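PDB 2HYT: TetR-family transcriptional regulator from Pectobacterium atrosepticum, which probably binds cis-regulatory DNA through an N-terminal helix-turn-helix domain and controls transcription, as other TetR-family regulators do. Local coordinates for residues 105-108 against 109-113; 97-100 against 101-104. All coordinates share one frame; numbering follows the deposited sequence.

Interaction 1 of 2, residues 105-108 against 109-113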
loop_
_atom_site.group_PDB
_atom_site.type_symbol
_atom_site.label_atom_id
_atom_site.label_comp_id
_atom_site.label_asym_id
_atom_site.label_seq_id
_atom_site.Cartn_x
_atom_site.Cartn_y
_atom_site.Cartn_z
ATOM N N ILE A 105 12.804 11.058 -3.621
ATOM C CA ILE A 105 11.565 10.325 -3.409
ATOM C C ILE A 105 11.703 8.923 -3.950
ATOM O O ILE A 105 11.343 7.946 -3.291
ATOM C CB ILE A 105 10.382 11.129 -4.032
ATOM C CG1 ILE A 105 10.225 12.440 -3.240
ATOM C CG2 ILE A 105 9.078 10.311 -4.029
ATOM C CD1 ILE A 105 9.204 13.415 -3.839
ATOM N N GLN A 106 12.212 8.806 -5.167
ATOM C CA GLN A 106 12.387 7.526 -5.779
ATOM C C GLN A 106 13.163 6.588 -4.889
ATOM O O GLN A 106 12.833 5.414 -4.745
ATOM C CB GLN A 106 13.102 7.706 -7.124
ATOM C CG GLN A 106 13.348 6.449 -7.855
ATOM C CD GLN A 106 14.147 6.715 -9.125
ATOM O OE1 GLN A 106 15.280 7.215 -9.058
ATOM N NE2 GLN A 106 13.540 6.462 -10.267
ATOM N N ARG A 107 14.280 7.085 -4.362
ATOM C CA ARG A 107 15.208 6.235 -3.643
ATOM C C ARG A 107 14.811 6.091 -2.193
ATOM O O ARG A 107 14.496 4.984 -1.746
ATOM C CB ARG A 107 16.596 6.806 -3.785
ATOM C CG ARG A 107 17.160 6.536 -5.193
ATOM C CD ARG A 107 18.649 6.852 -5.243
ATOM N NE ARG A 107 18.882 8.283 -5.212
ATOM C CZ ARG A 107 20.058 8.875 -4.979
ATOM N NH1 ARG A 107 21.148 8.164 -4.708
ATOM N NH2 ARG A 107 20.132 10.207 -5.015
ATOM N N ILE A 108 14.763 7.218 -1.476
ATOM C CA ILE A 108 14.538 7.180 -0.021
ATOM C C ILE A 108 13.144 6.642 0.360
ATOM O O ILE A 108 13.014 5.797 1.242
ATOM C CB ILE A 108 14.739 8.557 0.612
ATOM C CG1 ILE A 108 16.191 9.020 0.408
ATOM C CG2 ILE A 108 14.349 8.516 2.115
ATOM C CD1 ILE A 108 17.206 8.111 1.087
ATOM N N VAL A 109 12.102 7.132 -0.316
ATOM C CA VAL A 109 10.725 6.776 0.021
ATOM C C VAL A 109 10.320 5.485 -0.693
ATOM O O VAL A 109 9.858 4.557 -0.077
ATOM C CB VAL A 109 9.747 7.917 -0.316
ATOM C CG1 VAL A 109 8.261 7.504 -0.117
ATOM C CG2 VAL A 109 10.082 9.185 0.457
ATOM N N LEU A 110 10.483 5.423 -2.017
ATOM C CA LEU A 110 9.863 4.336 -2.783
ATOM C C LEU A 110 10.681 3.080 -2.905
ATOM O O LEU A 110 10.161 2.035 -3.350
ATOM C CB LEU A 110 9.432 4.876 -4.162
ATOM C CG LEU A 110 8.416 6.018 -4.167
ATOM C CD1 LEU A 110 8.292 6.562 -5.584
ATOM C CD2 LEU A 110 7.041 5.574 -3.650
ATOM N N ARG A 111 11.956 3.148 -2.507
ATOM C CA ARG A 111 12.850 1.989 -2.503
ATOM C C ARG A 111 13.274 1.672 -1.042
ATOM O O ARG A 111 12.977 0.607 -0.485
ATOM C CB ARG A 111 14.030 2.239 -3.435
ATOM C CG ARG A 111 13.588 2.233 -4.906
ATOM C CD ARG A 111 14.765 2.432 -5.796
ATOM N NE ARG A 111 14.360 2.567 -7.189
ATOM C CZ ARG A 111 15.161 2.978 -8.167
ATOM N NH1 ARG A 111 16.441 3.258 -7.928
ATOM N NH2 ARG A 111 14.679 3.105 -9.396
ATOM N N ASP A 112 13.948 2.623 -0.402
ATOM C CA ASP A 112 14.547 2.357 0.906
ATOM C C ASP A 112 13.486 2.193 1.987
ATOM O O ASP A 112 13.482 1.187 2.692
ATOM C CB ASP A 112 15.518 3.480 1.285
ATOM C CG ASP A 112 16.684 3.582 0.340
ATOM O OD1 ASP A 112 17.235 2.552 -0.083
ATOM O OD2 ASP A 112 17.085 4.710 0.049
ATOM N N ALA A 113 12.627 3.191 2.180
ATOM C CA ALA A 113 11.576 3.082 3.200
ATOM C C ALA A 113 10.653 1.907 2.904
ATOM O O ALA A 113 10.149 1.260 3.827
ATOM C CB ALA A 113 10.741 4.369 3.322
#
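Fully extended, with CG anti to its backbone N (chi1 180°) and the next bond also trans, the chain of Q106 runs out alongside that of R111, whose own trans bonds from CG to NE carry the guanidinium back along the helix. The two flat ends meet as a stack: amide and guanidinium planes lie 15° apart, and Q106 CD stands 3.7 Å from R111 NH2. Q106 CG covers one guanidinium face toward its rim. This is contact between flat groups and not a hydrogen bond; R111 NH2 donates instead to the backbone O of A169, tying the pair to helix 150-170. On the buried flank I105 and L110 lie side by side, CG2 of I105 being 4.1 Å from CD1 of L110, while I108 and V109 pack against I67 of helix 56-81.

The backbone departs from regular alpha geometry. L110 N reaches I105 O at 3.0 Å, five residues back, and V109 N gives the same oxygen only a weak bond. R107 O is gripped twice, by D112 N at 2.8 Å and by R111 N at 3.2 Å, the latter 45° out of the carbonyl plane. A113 N bonds I108 O at 2.8 Å. Three i to i+5 bonds, from L110, D112 and A113, mark a pi-type widening, here within helix 103-117 of the all-helical, TetR-type C-terminal domain.

Interaction 2 of 2, residues 97-100 against 101-104; sequences LEMA and LEPE. With EDO (1,2-ethanediol), chain E; EDO (1,2-ethanediol), chain D.
M99 and E102 lie side by side where helix 85-98 gives way to helix 103-117, in the tight interhelical turn of the TetR-type C-terminal domain. Two backbone bonds close the turn, each spanning three residues: L101 N to E98 O at 3.2 Å and E102 N to M99 O at 3.0 Å. Both donors sit well above the carbonyl plane, the second by 64°, consistent with the tighter, three-residue spacing of these bonds. E102 then takes the N-cap position before P103.

The compact part is apolar. The selenomethionine M99 touches M71 and L75 of helix 56-81; A100 and L101 meet I168 of helix 150-170, and L101 also L178 of helix 174-190. L101 CG is anti to its carbonyl carbon (chi1 -62°), which folds the side chain back until CD2 lies 3.8 Å from A100 O.

Bordering M99 is a looser, polar rim. E98 is exposed, and E102 touches M99 only lightly, OE2 standing 3.9 Å from CG of M99; that carboxylate is held by a salt bridge to R74, which M99 also touches. A 1,2-ethanediol, probably from the crystallisation liquor, sits at this rim, bonded to R74 as well as to E98. Further on, E104 pairs with R22 and takes a second ethanediol, whose O2 donates to E104 OE1 at 2.7 Å.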
loop_
_atom_site.group_PDB
_atom_site.type_symbol
_atom_site.label_atom_id
_atom_site.label_comp_id
_atom_site.label_asym_id
_atom_site.label_seq_id
_atom_site.Cartn_x
_atom_site.Cartn_y
_atom_site.Cartn_z
ATOM N N LEU A 97 2.579 10.860 -9.109
ATOM C CA LEU A 97 3.313 9.898 -9.916
ATOM C C LEU A 97 4.633 10.469 -10.438
ATOM O O LEU A 97 5.653 9.765 -10.452
ATOM C CB LEU A 97 2.472 9.426 -11.091
ATOM C CG LEU A 97 1.159 8.721 -10.750
ATOM C CD1 LEU A 97 0.559 8.091 -12.016
ATOM C CD2 LEU A 97 1.352 7.652 -9.660
ATOM N N GLU A 98 4.601 11.718 -10.891
ATOM C CA GLU A 98 5.810 12.415 -11.393
ATOM C C GLU A 98 6.893 12.482 -10.307
ATOM O O GLU A 98 8.091 12.368 -10.614
ATOM C CB GLU A 98 5.457 13.817 -11.875
ATOM C CG GLU A 98 4.663 13.792 -13.142
ATOM C CD GLU A 98 4.008 15.114 -13.513
ATOM O OE1 GLU A 98 3.957 16.059 -12.688
ATOM O OE2 GLU A 98 3.524 15.177 -14.667
HETATM N N MSE A 99 6.487 12.604 -9.043
HETATM C CA MSE A 99 7.430 12.586 -7.929
HETATM C C MSE A 99 8.206 11.292 -7.806
HETATM O O MSE A 99 9.316 11.287 -7.251
HETATM C CB MSE A 99 6.686 12.845 -6.650
HETATM C CG MSE A 99 6.417 14.222 -6.452
HETATM SE SE MSE A 99 5.190 14.474 -4.889
HETATM C CE MSE A 99 5.197 16.343 -5.024
ATOM N N ALA A 100 7.680 10.187 -8.348
ATOM C CA ALA A 100 8.360 8.891 -8.276
ATOM C C ALA A 100 9.661 8.857 -9.082
ATOM O O ALA A 100 10.428 7.906 -8.957
ATOM C CB ALA A 100 7.454 7.776 -8.748
ATOM N N LEU A 101 9.876 9.849 -9.935
ATOM C CA LEU A 101 11.139 9.938 -10.694
ATOM C C LEU A 101 12.106 10.949 -10.098
ATOM O O LEU A 101 13.235 11.090 -10.592
ATOM C CB LEU A 101 10.870 10.277 -12.146
ATOM C CG LEU A 101 10.029 9.250 -12.936
ATOM C CD1 LEU A 101 9.956 9.649 -14.437
ATOM C CD2 LEU A 101 10.554 7.823 -12.758
ATOM N N GLU A 102 11.709 11.677 -9.060
ATOM C CA GLU A 102 12.643 12.589 -8.411
ATOM C C GLU A 102 13.599 11.761 -7.570
ATOM O O GLU A 102 13.178 10.902 -6.799
ATOM C CB GLU A 102 11.881 13.608 -7.535
ATOM C CG GLU A 102 10.926 14.460 -8.354
ATOM C CD GLU A 102 10.210 15.515 -7.549
ATOM O OE1 GLU A 102 10.502 15.651 -6.323
ATOM O OE2 GLU A 102 9.359 16.235 -8.147
ATOM N N PRO A 103 14.909 11.978 -7.720
ATOM C CA PRO A 103 15.829 11.040 -7.044
ATOM C C PRO A 103 15.615 10.800 -5.549
ATOM O O PRO A 103 15.720 9.648 -5.100
ATOM C CB PRO A 103 17.221 11.645 -7.341
ATOM C CG PRO A 103 17.033 12.377 -8.557
ATOM C CD PRO A 103 15.628 12.928 -8.574
ATOM N N GLU A 104 15.324 11.830 -4.747
ATOM C CA GLU A 104 15.155 11.576 -3.339
ATOM C C GLU A 104 13.930 10.719 -3.011
ATOM O O GLU A 104 13.991 9.817 -2.190
ATOM C CB GLU A 104 15.057 12.888 -2.544
ATOM C CG GLU A 104 14.984 12.613 -1.073
ATOM C CD GLU A 104 15.200 13.849 -0.251
ATOM O OE1 GLU A 104 14.533 14.848 -0.565
ATOM O OE2 GLU A 104 15.989 13.782 0.722
HETATM C C1 EDO E . 5.851 17.672 -8.782
HETATM O O1 EDO E . 5.038 18.851 -8.667
HETATM C C2 EDO E . 5.467 16.775 -9.935
HETATM O O2 EDO E . 6.228 17.139 -11.097
HETATM C C1 EDO D . 10.283 16.452 -1.104
HETATM O O1 EDO D . 9.596 17.435 -1.891
HETATM C C2 EDO D . 11.750 16.508 -1.536
HETATM O O2 EDO D . 12.211 15.240 -1.981
#

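Interaction 2 runs straight into interaction 1 along the chain: residues 97-104 form the corner, and residues 105-113 continue helix 103-117 from it, with the two centres about 9 Å apart. The first turns of helix 103-117 pack on the turn that precedes them. I105 CG2 comes within 3.4 Å of M99 O, Q106 CB within 3.2 Å of A100 O, and L110 CD1 within 3.5 Å of A100 CB. Both contacts also share neighbours, since I108 and E104 touch I67 of helix 56-81, while L110 and A100 face helix 150-170. The side chain of I105 approaches to about 4 Å the 1,2-ethanediol bonded to E104, a probable crystallisation additive that does not by itself identify an effector pocket.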